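Local atomic coordinates of walker-type atpase (Pyrococcus abyssi, PDB entry 2QEN), a protein that probably binds and hydrolyses ATP as a Walker-type P-loop ATPase, its wider biological role being unknown. Residues 43-46 / 47-51. The protein carries 1 engineered substitution. Residues are numbered along the deposited sequence; the frame is centred on the assembly and turned at random.
Sequences GKSS and LLRAF. With MG (magnesium ion), chain B; ADP (adenosine-5'-diphosphate), chain C.
At the start of the P-loop helix, Arg49 folds back along the first turn to Ser45 and Ser46, with Ser45 O lying 4.0 Å above the plane of its guanidinium, over the centre of one face. The bend at chi3 (-66°) turns the group toward the nucleotide, where a water at its edge takes a weak bond from NH2, donates to Ser46 OG and meets the ADP ribose hydroxyl O3'; NE is held by Lys8 O. A leucine in its place would probably leave that water and Lys8 O without their donor. The backbone bonds begin with Leu47 N to Gly43 O (3.1 Å), and Arg49 N meets Ser45 O almost head-on (161° at the oxygen). Gly43 suits the N-cap because a side chain would strike the adenine N7. The first-turn amides, which have no carbonyl a turn earlier in the helix to bond, grip phosphate: Ser45 N holds ADP O2B and Ser46 N holds ADP O1A, which Ser46 OG also reaches at 2.7 Å. Lys44, bent at chi3 and chi4, brings NZ to ADP O1B (2.9 Å), with Gly38 O and Ser172 also holding it. The small hydroxyl of Ser45 ligates magnesium at 2.3 Å and hydrogen-bonds to Asp135. Amides, lysine and serine gathered round the diphosphate at a helix N-terminus are the hallmark of Walker A.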
loop_
_atom_site.group_PDB
_atom_site.type_symbol
_atom_site.label_atom_id
_atom_site.label_comp_id
_atom_site.label_asym_id
_atom_site.label_seq_id
_atom_site.Cartn_x
_atom_site.Cartn_y
_atom_site.Cartn_z
ATOM N N GLY A 43 1.828 -5.427 4.158
ATOM C CA GLY A 43 1.354 -6.590 3.412
ATOM C C GLY A 43 0.088 -6.434 2.570
ATOM O O GLY A 43 -0.557 -7.439 2.267
ATOM N N LYS A 44 -0.263 -5.198 2.190
ATOM C CA LYS A 44 -1.479 -4.924 1.380
ATOM C C LYS A 44 -1.440 -5.487 -0.036
ATOM O O LYS A 44 -2.397 -6.144 -0.474
ATOM C CB LYS A 44 -1.795 -3.410 1.298
ATOM C CG LYS A 44 -1.910 -2.662 2.635
ATOM C CD LYS A 44 -2.242 -1.183 2.417
ATOM C CE LYS A 44 -1.072 -0.382 1.834
ATOM N NZ LYS A 44 0.211 -0.457 2.671
ATOM N N SER A 45 -0.363 -5.216 -0.783
ATOM C CA SER A 45 -0.252 -5.778 -2.141
ATOM C C SER A 45 -0.314 -7.303 -2.143
ATOM O O SER A 45 -1.003 -7.909 -2.972
ATOM C CB SER A 45 1.023 -5.323 -2.839
ATOM O OG SER A 45 0.906 -3.967 -3.223
ATOM N N SER A 46 0.404 -7.905 -1.201
ATOM C CA SER A 46 0.479 -9.356 -1.079
ATOM C C SER A 46 -0.880 -9.976 -0.807
ATOM O O SER A 46 -1.248 -10.933 -1.467
ATOM C CB SER A 46 1.466 -9.743 0.028
ATOM O OG SER A 46 2.722 -9.138 -0.232
ATOM N N LEU A 47 -1.613 -9.415 0.165
ATOM C CA LEU A 47 -2.970 -9.846 0.484
ATOM C C LEU A 47 -3.884 -9.689 -0.734
ATOM O O LEU A 47 -4.642 -10.593 -1.058
ATOM C CB LEU A 47 -3.520 -9.056 1.680
ATOM C CG LEU A 47 -4.956 -9.368 2.124
ATOM C CD1 LEU A 47 -5.060 -10.782 2.769
ATOM C CD2 LEU A 47 -5.478 -8.292 3.074
ATOM N N LEU A 48 -3.778 -8.547 -1.413
ATOM C CA LEU A 48 -4.575 -8.268 -2.608
ATOM C C LEU A 48 -4.294 -9.229 -3.773
ATOM O O LEU A 48 -5.244 -9.716 -4.394
ATOM C CB LEU A 48 -4.425 -6.802 -3.048
ATOM C CG LEU A 48 -5.342 -6.333 -4.182
ATOM C CD1 LEU A 48 -6.836 -6.594 -3.871
ATOM C CD2 LEU A 48 -5.084 -4.866 -4.492
ATOM N N ARG A 49 -3.020 -9.512 -4.062
ATOM C CA ARG A 49 -2.675 -10.488 -5.104
ATOM C C ARG A 49 -3.195 -11.901 -4.820
ATOM O O ARG A 49 -3.697 -12.571 -5.729
ATOM C CB ARG A 49 -1.157 -10.550 -5.345
ATOM C CG ARG A 49 -0.590 -9.381 -6.163
ATOM C CD ARG A 49 0.844 -9.639 -6.605
ATOM N NE ARG A 49 1.745 -9.679 -5.454
ATOM C CZ ARG A 49 2.391 -8.634 -4.957
ATOM N NH1 ARG A 49 2.266 -7.428 -5.501
ATOM N NH2 ARG A 49 3.163 -8.796 -3.893
ATOM N N ALA A 50 -3.061 -12.344 -3.568
ATOM C CA ALA A 50 -3.603 -13.627 -3.113
ATOM C C ALA A 50 -5.137 -13.682 -3.254
ATOM O O ALA A 50 -5.688 -14.675 -3.704
ATOM C CB ALA A 50 -3.196 -13.879 -1.667
ATOM N N PHE A 51 -5.799 -12.591 -2.882
ATOM C CA PHE A 51 -7.254 -12.442 -2.995
ATOM C C PHE A 51 -7.724 -12.527 -4.453
ATOM O O PHE A 51 -8.707 -13.205 -4.753
ATOM C CB PHE A 51 -7.651 -11.082 -2.401
ATOM C CG PHE A 51 -9.125 -10.904 -2.167
ATOM C CD1 PHE A 51 -9.736 -11.451 -1.048
ATOM C CD2 PHE A 51 -9.895 -10.131 -3.046
ATOM C CE1 PHE A 51 -11.073 -11.252 -0.808
ATOM C CE2 PHE A 51 -11.246 -9.931 -2.816
ATOM C CZ PHE A 51 -11.844 -10.498 -1.696
HETATM MG MG MG B . 1.848 -2.220 -2.047
HETATM P PB ADP C . 2.459 -3.088 1.109
HETATM O O1B ADP C . 1.530 -3.060 2.298
HETATM O O2B ADP C . 1.717 -3.323 -0.189
HETATM O O3B ADP C . 3.439 -1.948 1.014
HETATM P PA ADP C . 3.647 -5.722 0.479
HETATM O O1A ADP C . 2.395 -6.531 0.263
HETATM O O2A ADP C . 4.531 -5.380 -0.679
HETATM O O3A ADP C . 3.363 -4.391 1.383
HETATM O "O5'" ADP C . 4.492 -6.562 1.572
HETATM C "C5'" ADP C . 5.879 -6.333 1.835
HETATM C "C4'" ADP C . 6.608 -7.680 1.751
HETATM O "O4'" ADP C . 6.411 -8.435 2.962
HETATM C "C3'" ADP C . 6.121 -8.617 0.647
HETATM O "O3'" ADP C . 6.859 -8.473 -0.561
HETATM C "C2'" ADP C . 6.402 -9.979 1.197
HETATM O "O2'" ADP C . 7.820 -10.116 1.169
HETATM C "C1'" ADP C . 6.144 -9.810 2.664
HETATM N N9 ADP C . 4.794 -10.131 3.178
HETATM C C8 ADP C . 3.814 -9.234 3.394
HETATM N N7 ADP C . 2.726 -9.819 3.948
HETATM C C5 ADP C . 3.006 -11.127 4.094
HETATM C C6 ADP C . 2.303 -12.318 4.611
HETATM N N6 ADP C . 1.045 -12.226 5.100
HETATM N N1 ADP C . 2.962 -13.504 4.585
HETATM C C2 ADP C . 4.201 -13.613 4.093
HETATM N N3 ADP C . 4.914 -12.570 3.627
HETATM C C4 ADP C . 4.379 -11.325 3.594
HETATM O O HOH W 1 4.760 -10.058 -2.000
HETATM O O HOH W 2 -0.062 -1.316 -1.646
HETATM O O HOH W 3 2.175 -1.355 -3.941
HETATM O O HOH W 4 3.683 -3.227 -2.375
HETATM O O HOH W 5 3.119 -0.547 -1.322
#